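Local atomic coordinates of uncharacterized protein (Bacteroides fragilis, PDB entry 3EWL), a protein that is of unknown function but ends in the thioredoxin-like domain described here, so it may take part in thiol-disulfide chemistry. Residues 6-11 against 102-107; 10-15 against 88-93; 25-30 against 63-68. One frame throughout, in Å; residues are numbered along the deposited sequence.

The three contacts lie in one thioredoxin-like domain. Interaction 3 pairs strands 29-34 and 64-70 in the main sheet. Interaction 2 sets the N-terminal strand 11-13 across strand 90-93, which is the next strand in that sheet. The centres of interactions 2 and 3 are about 12 Å apart, and Ile90 N comes within 2.8 Å of Val66 O. Interaction 1 continues the N-terminal segment along the domain to the loop after helix 98-101. Its centre is about 15 Å from that of interaction 2, with which it shares Phe10 and Thr11. Phe10 CZ also packs 4.3 Å from Leu67 CD2 of interaction 3. A possible CxxC site at the start of helix 40-50 lies in none of these segments.

Interaction 1 of 3, residues 6-11 against 102-107; sequences KAADFT and RQLYDI
Tyr105 meets Ala8 and Phe10 with the far end of its ring. Tyr105 OH donates to Ala8 O at a modelled 2.5 Å, so short that the exact length is doubtful. Ala8 O lies at the edge of the tyrosine ring, near its plane, on the CE2 side. Ala7 CB lies near the ring plane too, but on the CE1 side, 3.4 Å from Tyr105 OH. The phenol end is thus held against residues 7-8. Segment 6-11 is the loop that runs into strand 11-13, at the N-terminal side of the thioredoxin-like fold. Segment 102-107 belongs to the loop between helix 98-101 and strand 112-116, so the contact ties the N-terminal segment to that loop. Here Leu104 packs by its CB on Ala8 CB, at 3.8 Å. Its CD1 extends along the chain to Asp9 O, 3.6 Å away, and to Phe10 CB. Ile99 of helix 98-101 touches both Leu104 and Phe10. Phe10 CE2 sits 3.7 Å from Tyr105 CE2. The two side chains cross at about a right angle, with ring planes at 88° and centroids 5.9 Å apart. Tyr105 also meets Tyr114 edge-to-face.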
loop_
_atom_site.group_PDB
_atom_site.type_symbol
_atom_site.label_atom_id
_atom_site.label_comp_id
_atom_site.label_asym_id
_atom_site.label_seq_id
_atom_site.Cartn_x
_atom_site.Cartn_y
_atom_site.Cartn_z
ATOM N N LYS A 6 -15.362 2.307 -5.091
ATOM C CA LYS A 6 -14.903 1.193 -4.263
ATOM C C LYS A 6 -13.569 0.644 -4.831
ATOM O O LYS A 6 -13.495 0.174 -5.969
ATOM C CB LYS A 6 -15.965 0.089 -4.186
ATOM C CG LYS A 6 -15.559 -1.082 -3.299
ATOM C CD LYS A 6 -16.741 -1.963 -2.875
ATOM C CE LYS A 6 -16.800 -3.222 -3.735
ATOM N NZ LYS A 6 -16.934 -4.481 -2.945
ATOM N N ALA A 7 -12.516 0.741 -4.029
ATOM C CA ALA A 7 -11.214 0.240 -4.416
ATOM C C ALA A 7 -11.374 -1.241 -4.783
ATOM O O ALA A 7 -12.072 -1.974 -4.071
ATOM C CB ALA A 7 -10.268 0.387 -3.269
ATOM N N ALA A 8 -10.807 -1.659 -5.924
ATOM C CA ALA A 8 -10.792 -3.081 -6.288
ATOM C C ALA A 8 -10.158 -3.983 -5.201
ATOM O O ALA A 8 -9.082 -3.700 -4.658
ATOM C CB ALA A 8 -10.101 -3.308 -7.639
ATOM N N ASP A 9 -10.858 -5.072 -4.885
ATOM C CA ASP A 9 -10.389 -6.045 -3.927
ATOM C C ASP A 9 -9.462 -7.059 -4.602
ATOM O O ASP A 9 -9.588 -7.351 -5.810
ATOM C CB ASP A 9 -11.601 -6.725 -3.275
ATOM C CG ASP A 9 -11.286 -7.323 -1.914
ATOM O OD1 ASP A 9 -10.169 -7.057 -1.385
ATOM O OD2 ASP A 9 -12.161 -8.069 -1.371
ATOM N N PHE A 10 -8.518 -7.572 -3.829
ATOM C CA PHE A 10 -7.571 -8.605 -4.286
ATOM C C PHE A 10 -7.039 -9.364 -3.078
ATOM O O PHE A 10 -7.174 -8.912 -1.930
ATOM C CB PHE A 10 -6.376 -7.963 -5.018
ATOM C CG PHE A 10 -5.734 -6.860 -4.243
ATOM C CD1 PHE A 10 -4.632 -7.107 -3.418
ATOM C CD2 PHE A 10 -6.225 -5.561 -4.336
ATOM C CE1 PHE A 10 -4.046 -6.075 -2.691
ATOM C CE2 PHE A 10 -5.643 -4.509 -3.581
ATOM C CZ PHE A 10 -4.557 -4.777 -2.778
ATOM N N THR A 11 -6.388 -10.492 -3.341
ATOM C CA THR A 11 -5.766 -11.250 -2.270
ATOM C C THR A 11 -4.258 -11.006 -2.265
ATOM O O THR A 11 -3.693 -10.523 -3.262
ATOM C CB THR A 11 -6.041 -12.750 -2.428
ATOM O OG1 THR A 11 -5.628 -13.155 -3.734
ATOM C CG2 THR A 11 -7.563 -13.031 -2.272
ATOM N N ARG A 102 -5.875 -8.351 -14.617
ATOM C CA ARG A 102 -7.153 -7.666 -14.807
ATOM C C ARG A 102 -7.000 -6.145 -14.707
ATOM O O ARG A 102 -7.984 -5.423 -14.787
ATOM C CB ARG A 102 -8.204 -8.153 -13.811
ATOM C CG ARG A 102 -8.438 -9.646 -13.850
ATOM C CD ARG A 102 -9.646 -10.063 -13.011
ATOM N NE ARG A 102 -9.882 -11.521 -13.049
ATOM C CZ ARG A 102 -10.841 -12.139 -12.358
ATOM N NH1 ARG A 102 -11.653 -11.433 -11.573
ATOM N NH2 ARG A 102 -11.005 -13.456 -12.455
ATOM N N GLN A 103 -5.766 -5.663 -14.523
ATOM C CA GLN A 103 -5.517 -4.234 -14.460
ATOM C C GLN A 103 -6.379 -3.574 -13.366
ATOM O O GLN A 103 -7.058 -2.592 -13.625
ATOM C CB GLN A 103 -5.816 -3.627 -15.830
ATOM C CG GLN A 103 -5.434 -2.212 -15.955
ATOM C CD GLN A 103 -4.202 -2.079 -16.802
ATOM O OE1 GLN A 103 -3.254 -1.366 -16.443
ATOM N NE2 GLN A 103 -4.199 -2.780 -17.942
ATOM N N LEU A 104 -6.377 -4.142 -12.156
ATOM C CA LEU A 104 -7.256 -3.662 -11.115
ATOM C C LEU A 104 -6.921 -2.236 -10.679
ATOM O O LEU A 104 -7.829 -1.466 -10.324
ATOM C CB LEU A 104 -7.280 -4.610 -9.896
ATOM C CG LEU A 104 -7.831 -6.035 -10.122
ATOM C CD1 LEU A 104 -7.723 -6.945 -8.843
ATOM C CD2 LEU A 104 -9.292 -6.022 -10.698
ATOM N N TYR A 105 -5.633 -1.902 -10.668
ATOM C CA TYR A 105 -5.188 -0.524 -10.398
ATOM C C TYR A 105 -4.300 -0.131 -11.535
ATOM O O TYR A 105 -3.639 -0.976 -12.087
ATOM C CB TYR A 105 -4.418 -0.434 -9.099
ATOM C CG TYR A 105 -5.319 -0.727 -7.903
ATOM C CD1 TYR A 105 -5.863 0.314 -7.153
ATOM C CD2 TYR A 105 -5.630 -2.074 -7.541
ATOM C CE1 TYR A 105 -6.720 0.042 -6.037
ATOM C CE2 TYR A 105 -6.474 -2.362 -6.428
ATOM C CZ TYR A 105 -7.017 -1.298 -5.683
ATOM O OH TYR A 105 -7.852 -1.567 -4.597
ATOM N N ASP A 106 -4.310 1.151 -11.890
ATOM C CA ASP A 106 -3.430 1.666 -12.948
ATOM C C ASP A 106 -2.078 1.966 -12.299
ATOM O O ASP A 106 -1.837 3.067 -11.759
ATOM C CB ASP A 106 -4.024 2.915 -13.607
ATOM C CG ASP A 106 -3.153 3.444 -14.790
ATOM O OD1 ASP A 106 -2.258 2.715 -15.287
ATOM O OD2 ASP A 106 -3.367 4.607 -15.206
ATOM N N ILE A 107 -1.214 0.968 -12.276
ATOM C CA ILE A 107 0.065 1.165 -11.569
ATOM C C ILE A 107 1.067 1.647 -12.637
ATOM O O ILE A 107 1.818 0.840 -13.225
ATOM C CB ILE A 107 0.487 -0.103 -10.751
ATOM C CG1 ILE A 107 -0.499 -0.334 -9.594
ATOM C CG2 ILE A 107 1.938 -0.009 -10.220
ATOM C CD1 ILE A 107 -0.523 -1.747 -9.088
#

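Interaction 2 of 3, residues 10-15 against 88-93; sequences FTYVTV and GWIVGW
Val13 and Trp93 are joined by two backbone hydrogen bonds. Val13 N donates to Trp93 O at 3.0 Å, and Trp93 N donates to Val13 O at 2.8 Å. They make a single antiparallel bridge, a hydrogen-bonded pair. In this thioredoxin-like domain the bridge attaches the N-terminal hairpin of strands 11-13 and 19-21 to strand 90-93, an outermost strand of the main sheet. The short strands run at 106° to each other, so the pairing does not extend into a ladder. Beyond it a water takes over: it accepts from Val15 N and donates to Val91 O. Thr14 CG2 lies 3.4 Å from the same Val91 O, while Thr14 OG1 bonds Asp18. Val13 and Trp93 point the same way, side by side, with Val13 CG1 3.9 Å from Trp93 CE3. The indole NE1 is bonded to Asp72 O. One residue earlier on strand 11-13, Tyr12 has CG between its backbone N and carbonyl carbon (chi1 61°). This lays the ring along strand 90-93, where Gly92 has no side chain. Tyr12 CD1 is 4.0 Å from Gly92 CA, and Tyr12 CE1 lies 3.9 Å from Ile90 CG2.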
loop_
_atom_site.group_PDB
_atom_site.type_symbol
_atom_site.label_atom_id
_atom_site.label_comp_id
_atom_site.label_asym_id
_atom_site.label_seq_id
_atom_site.Cartn_x
_atom_site.Cartn_y
_atom_site.Cartn_z
ATOM N N PHE A 10 -8.518 -7.572 -3.829
ATOM C CA PHE A 10 -7.571 -8.605 -4.286
ATOM C C PHE A 10 -7.039 -9.364 -3.078
ATOM O O PHE A 10 -7.174 -8.912 -1.930
ATOM C CB PHE A 10 -6.376 -7.963 -5.018
ATOM C CG PHE A 10 -5.734 -6.860 -4.243
ATOM C CD1 PHE A 10 -4.632 -7.107 -3.418
ATOM C CD2 PHE A 10 -6.225 -5.561 -4.336
ATOM C CE1 PHE A 10 -4.046 -6.075 -2.691
ATOM C CE2 PHE A 10 -5.643 -4.509 -3.581
ATOM C CZ PHE A 10 -4.557 -4.777 -2.778
ATOM N N THR A 11 -6.388 -10.492 -3.341
ATOM C CA THR A 11 -5.766 -11.250 -2.270
ATOM C C THR A 11 -4.258 -11.006 -2.265
ATOM O O THR A 11 -3.693 -10.523 -3.262
ATOM C CB THR A 11 -6.041 -12.750 -2.428
ATOM O OG1 THR A 11 -5.628 -13.155 -3.734
ATOM C CG2 THR A 11 -7.563 -13.031 -2.272
ATOM N N TYR A 12 -3.599 -11.365 -1.167
ATOM C CA TYR A 12 -2.151 -11.228 -1.070
ATOM C C TYR A 12 -1.651 -12.201 -0.034
ATOM O O TYR A 12 -2.434 -12.699 0.792
ATOM C CB TYR A 12 -1.732 -9.789 -0.702
ATOM C CG TYR A 12 -2.267 -9.330 0.617
ATOM C CD1 TYR A 12 -1.514 -9.486 1.784
ATOM C CD2 TYR A 12 -3.539 -8.734 0.720
ATOM C CE1 TYR A 12 -2.017 -9.089 3.031
ATOM C CE2 TYR A 12 -4.066 -8.336 1.975
ATOM C CZ TYR A 12 -3.296 -8.520 3.113
ATOM O OH TYR A 12 -3.780 -8.128 4.321
ATOM N N VAL A 13 -0.348 -12.469 -0.076
ATOM C CA VAL A 13 0.317 -13.234 0.968
ATOM C C VAL A 13 1.425 -12.389 1.562
ATOM O O VAL A 13 1.994 -11.507 0.886
ATOM C CB VAL A 13 0.843 -14.599 0.461
ATOM C CG1 VAL A 13 1.973 -14.415 -0.571
ATOM C CG2 VAL A 13 1.253 -15.490 1.671
ATOM N N THR A 14 1.669 -12.597 2.851
ATOM C CA THR A 14 2.828 -12.005 3.489
ATOM C C THR A 14 3.891 -13.071 3.706
ATOM O O THR A 14 3.658 -14.288 3.563
ATOM C CB THR A 14 2.498 -11.350 4.836
ATOM O OG1 THR A 14 2.232 -12.377 5.797
ATOM C CG2 THR A 14 1.295 -10.462 4.714
ATOM N N VAL A 15 5.065 -12.596 4.078
ATOM C CA VAL A 15 6.163 -13.458 4.352
ATOM C C VAL A 15 5.881 -14.402 5.536
ATOM O O VAL A 15 6.392 -15.508 5.578
ATOM C CB VAL A 15 7.410 -12.583 4.544
ATOM C CG1 VAL A 15 8.167 -12.976 5.762
ATOM C CG2 VAL A 15 8.231 -12.576 3.250
ATOM N N GLY A 88 5.642 -2.055 10.984
ATOM C CA GLY A 88 4.222 -1.670 11.134
ATOM C C GLY A 88 3.389 -1.773 9.857
ATOM O O GLY A 88 2.172 -1.888 9.929
ATOM N N TRP A 89 4.025 -1.697 8.689
ATOM C CA TRP A 89 3.340 -1.901 7.403
ATOM C C TRP A 89 3.075 -3.361 7.182
ATOM O O TRP A 89 3.918 -4.217 7.516
ATOM C CB TRP A 89 4.208 -1.412 6.230
ATOM C CG TRP A 89 4.425 0.095 6.185
ATOM C CD1 TRP A 89 4.286 1.006 7.227
ATOM C CD2 TRP A 89 4.868 0.855 5.054
ATOM N NE1 TRP A 89 4.610 2.272 6.793
ATOM C CE2 TRP A 89 4.941 2.213 5.461
ATOM C CE3 TRP A 89 5.187 0.519 3.725
ATOM C CZ2 TRP A 89 5.337 3.238 4.587
ATOM C CZ3 TRP A 89 5.585 1.531 2.852
ATOM C CH2 TRP A 89 5.652 2.878 3.285
ATOM N N ILE A 90 1.915 -3.657 6.625
ATOM C CA ILE A 90 1.631 -4.984 6.130
ATOM C C ILE A 90 2.270 -5.048 4.746
ATOM O O ILE A 90 2.049 -4.164 3.948
ATOM C CB ILE A 90 0.122 -5.204 6.063
ATOM C CG1 ILE A 90 -0.444 -5.113 7.480
ATOM C CG2 ILE A 90 -0.253 -6.590 5.402
ATOM C CD1 ILE A 90 -1.968 -5.067 7.464
ATOM N N VAL A 91 3.104 -6.067 4.496
ATOM C CA VAL A 91 3.859 -6.178 3.254
ATOM C C VAL A 91 3.391 -7.443 2.537
ATOM O O VAL A 91 3.527 -8.541 3.101
ATOM C CB VAL A 91 5.362 -6.275 3.560
ATOM C CG1 VAL A 91 6.163 -6.477 2.262
ATOM C CG2 VAL A 91 5.793 -5.032 4.298
ATOM N N GLY A 92 2.809 -7.298 1.340
ATOM C CA GLY A 92 2.168 -8.428 0.658
ATOM C C GLY A 92 2.536 -8.582 -0.808
ATOM O O GLY A 92 2.934 -7.627 -1.441
ATOM N N TRP A 93 2.404 -9.792 -1.336
ATOM C CA TRP A 93 2.605 -10.075 -2.749
ATOM C C TRP A 93 1.274 -10.560 -3.294
ATOM O O TRP A 93 0.699 -11.476 -2.739
ATOM C CB TRP A 93 3.672 -11.190 -2.931
ATOM C CG TRP A 93 3.809 -11.776 -4.342
ATOM C CD1 TRP A 93 3.889 -11.079 -5.506
ATOM C CD2 TRP A 93 3.939 -13.166 -4.702
ATOM N NE1 TRP A 93 4.035 -11.936 -6.567
ATOM C CE2 TRP A 93 4.070 -13.222 -6.105
ATOM C CE3 TRP A 93 3.969 -14.370 -3.966
ATOM C CZ2 TRP A 93 4.203 -14.444 -6.812
ATOM C CZ3 TRP A 93 4.089 -15.585 -4.651
ATOM C CH2 TRP A 93 4.207 -15.613 -6.069
HETATM O O HOH W 1 5.601 -9.993 4.575
#

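Interaction 3 of 3, residues 25-30 against 63-68; sequences LKAQYT and TLRVLA
Tyr29 and Leu64 pair in parallel, as do Thr30 and Arg65. These strands are neighbours in the central sheet of the thioredoxin fold. Helices 40-50 and 53-61 lie between them in the chain, making a beta-alpha-beta crossover. Tyr29 N donates to Thr63 O at 3.0 Å, with an N-H...O angle of 139°. Arg65 N donates to Tyr29 O, also at 3.0 Å but straighter, at 173°. Packing is tight on both faces. On one, Leu64 CD1 lies 3.7 Å from Tyr29 CB, and Met58 of helix 53-61 touches both residues. Thr63 O lies in the plane of the Tyr29 ring, at its edge. On the other, Arg65 has an unusual chi1 (-94°), which brings its CG to a close 3.2 Å from Ala27 CB. Leu67 is buried there. Leu25 has two conformers, so its contact is less certain; in one, Leu25 CD1 lies 3.8 Å from Leu67 CD2, and the side chains cross at about a right angle. The polar ends are looser. Gln28 is exposed at the Thr63 end, and Lys26 is exposed near Arg65. A bend at chi2 turns the rest of the Arg65 chain, and its guanidinium lies edge-on to Lys26 O, with Arg65 NE 4.0 Å from it.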
loop_
_atom_site.group_PDB
_atom_site.type_symbol
_atom_site.label_atom_id
_atom_site.label_comp_id
_atom_site.label_asym_id
_atom_site.label_seq_id
_atom_site.Cartn_x
_atom_site.Cartn_y
_atom_site.Cartn_z
ATOM N N LEU A 25 -9.054 -6.228 5.770
ATOM C CA LEU A 25 -8.250 -5.391 6.654
ATOM C C LEU A 25 -9.086 -4.209 7.093
ATOM O O LEU A 25 -9.375 -3.315 6.307
ATOM C CB LEU A 25 -6.998 -4.884 5.955
ATOM C CG LEU A 25 -5.897 -5.906 5.695
ATOM C CD1 LEU A 25 -4.762 -5.247 4.917
ATOM C CD2 LEU A 25 -5.379 -6.489 7.007
ATOM N N LYS A 26 -9.491 -4.211 8.350
ATOM C CA LYS A 26 -10.319 -3.135 8.878
ATOM C C LYS A 26 -9.396 -2.004 9.275
ATOM O O LYS A 26 -8.331 -2.277 9.859
ATOM C CB LYS A 26 -11.053 -3.652 10.111
ATOM C CG LYS A 26 -10.192 -4.632 10.960
ATOM C CD LYS A 26 -9.572 -3.998 12.248
ATOM C CE LYS A 26 -10.497 -4.198 13.424
ATOM N NZ LYS A 26 -11.663 -5.122 13.163
ATOM N N ALA A 27 -9.780 -0.762 8.958
ATOM C CA ALA A 27 -9.114 0.412 9.515
ATOM C C ALA A 27 -9.851 1.677 9.089
ATOM O O ALA A 27 -10.603 1.656 8.102
ATOM C CB ALA A 27 -7.646 0.489 9.075
ATOM N N GLN A 28 -9.618 2.773 9.806
ATOM C CA GLN A 28 -10.246 4.040 9.463
ATOM C C GLN A 28 -9.759 4.553 8.124
ATOM O O GLN A 28 -10.529 5.118 7.345
ATOM C CB GLN A 28 -10.017 5.109 10.543
ATOM C CG GLN A 28 -10.988 6.301 10.400
ATOM C CD GLN A 28 -12.477 5.920 10.700
ATOM O OE1 GLN A 28 -12.858 5.636 11.861
ATOM N NE2 GLN A 28 -13.320 5.926 9.642
ATOM N N TYR A 29 -8.474 4.366 7.859
ATOM C CA TYR A 29 -7.897 4.689 6.548
ATOM C C TYR A 29 -6.973 3.571 6.162
ATOM O O TYR A 29 -6.311 3.015 7.026
ATOM C CB TYR A 29 -7.078 5.960 6.615
ATOM C CG TYR A 29 -7.902 7.196 6.836
ATOM C CD1 TYR A 29 -8.489 7.862 5.771
ATOM C CD2 TYR A 29 -8.127 7.685 8.134
ATOM C CE1 TYR A 29 -9.278 9.037 5.985
ATOM C CE2 TYR A 29 -8.908 8.836 8.361
ATOM C CZ TYR A 29 -9.475 9.498 7.288
ATOM O OH TYR A 29 -10.236 10.615 7.535
ATOM N N THR A 30 -6.908 3.282 4.861
ATOM C CA THR A 30 -5.966 2.332 4.304
ATOM C C THR A 30 -5.160 3.031 3.220
ATOM O O THR A 30 -5.729 3.576 2.265
ATOM C CB THR A 30 -6.690 1.108 3.689
ATOM O OG1 THR A 30 -7.506 0.497 4.707
ATOM C CG2 THR A 30 -5.685 0.050 3.165
ATOM N N THR A 63 -5.012 3.563 13.101
ATOM C CA THR A 63 -5.888 4.528 12.391
ATOM C C THR A 63 -5.633 4.524 10.892
ATOM O O THR A 63 -6.557 4.684 10.085
ATOM C CB THR A 63 -5.604 5.947 12.871
ATOM O OG1 THR A 63 -5.694 5.955 14.293
ATOM C CG2 THR A 63 -6.611 6.939 12.315
ATOM N N LEU A 64 -4.364 4.395 10.538
ATOM C CA LEU A 64 -3.959 4.306 9.151
ATOM C C LEU A 64 -3.135 3.024 8.971
ATOM O O LEU A 64 -2.070 2.865 9.531
ATOM C CB LEU A 64 -3.156 5.520 8.735
ATOM C CG LEU A 64 -2.412 5.386 7.403
ATOM C CD1 LEU A 64 -3.393 5.467 6.246
ATOM C CD2 LEU A 64 -1.418 6.515 7.348
ATOM N N ARG A 65 -3.677 2.129 8.167
ATOM C CA ARG A 65 -3.090 0.889 7.831
ATOM C C ARG A 65 -2.300 1.080 6.536
ATOM O O ARG A 65 -2.855 1.571 5.553
ATOM C CB ARG A 65 -4.260 -0.016 7.501
ATOM C CG ARG A 65 -4.715 -0.800 8.615
ATOM C CD ARG A 65 -3.924 -2.066 8.632
ATOM N NE ARG A 65 -4.350 -2.779 9.816
ATOM C CZ ARG A 65 -3.528 -3.303 10.700
ATOM N NH1 ARG A 65 -2.208 -3.273 10.505
ATOM N NH2 ARG A 65 -4.051 -3.879 11.746
ATOM N N VAL A 66 -1.025 0.706 6.514
ATOM C CA VAL A 66 -0.326 0.646 5.244
ATOM C C VAL A 66 -0.282 -0.756 4.769
ATOM O O VAL A 66 0.228 -1.688 5.485
ATOM C CB VAL A 66 1.062 1.186 5.279
ATOM C CG1 VAL A 66 1.674 1.110 3.855
ATOM C CG2 VAL A 66 1.037 2.653 5.799
ATOM N N LEU A 67 -0.832 -0.920 3.562
ATOM C CA LEU A 67 -0.754 -2.167 2.866
ATOM C C LEU A 67 0.139 -1.973 1.642
ATOM O O LEU A 67 -0.268 -1.408 0.625
ATOM C CB LEU A 67 -2.162 -2.651 2.480
ATOM C CG LEU A 67 -2.238 -3.944 1.678
ATOM C CD1 LEU A 67 -1.526 -5.115 2.401
ATOM C CD2 LEU A 67 -3.677 -4.261 1.374
ATOM N N ALA A 68 1.369 -2.442 1.766
ATOM C CA ALA A 68 2.359 -2.374 0.719
ATOM C C ALA A 68 2.255 -3.673 -0.078
ATOM O O ALA A 68 2.405 -4.805 0.476
ATOM C CB ALA A 68 3.778 -2.191 1.363
#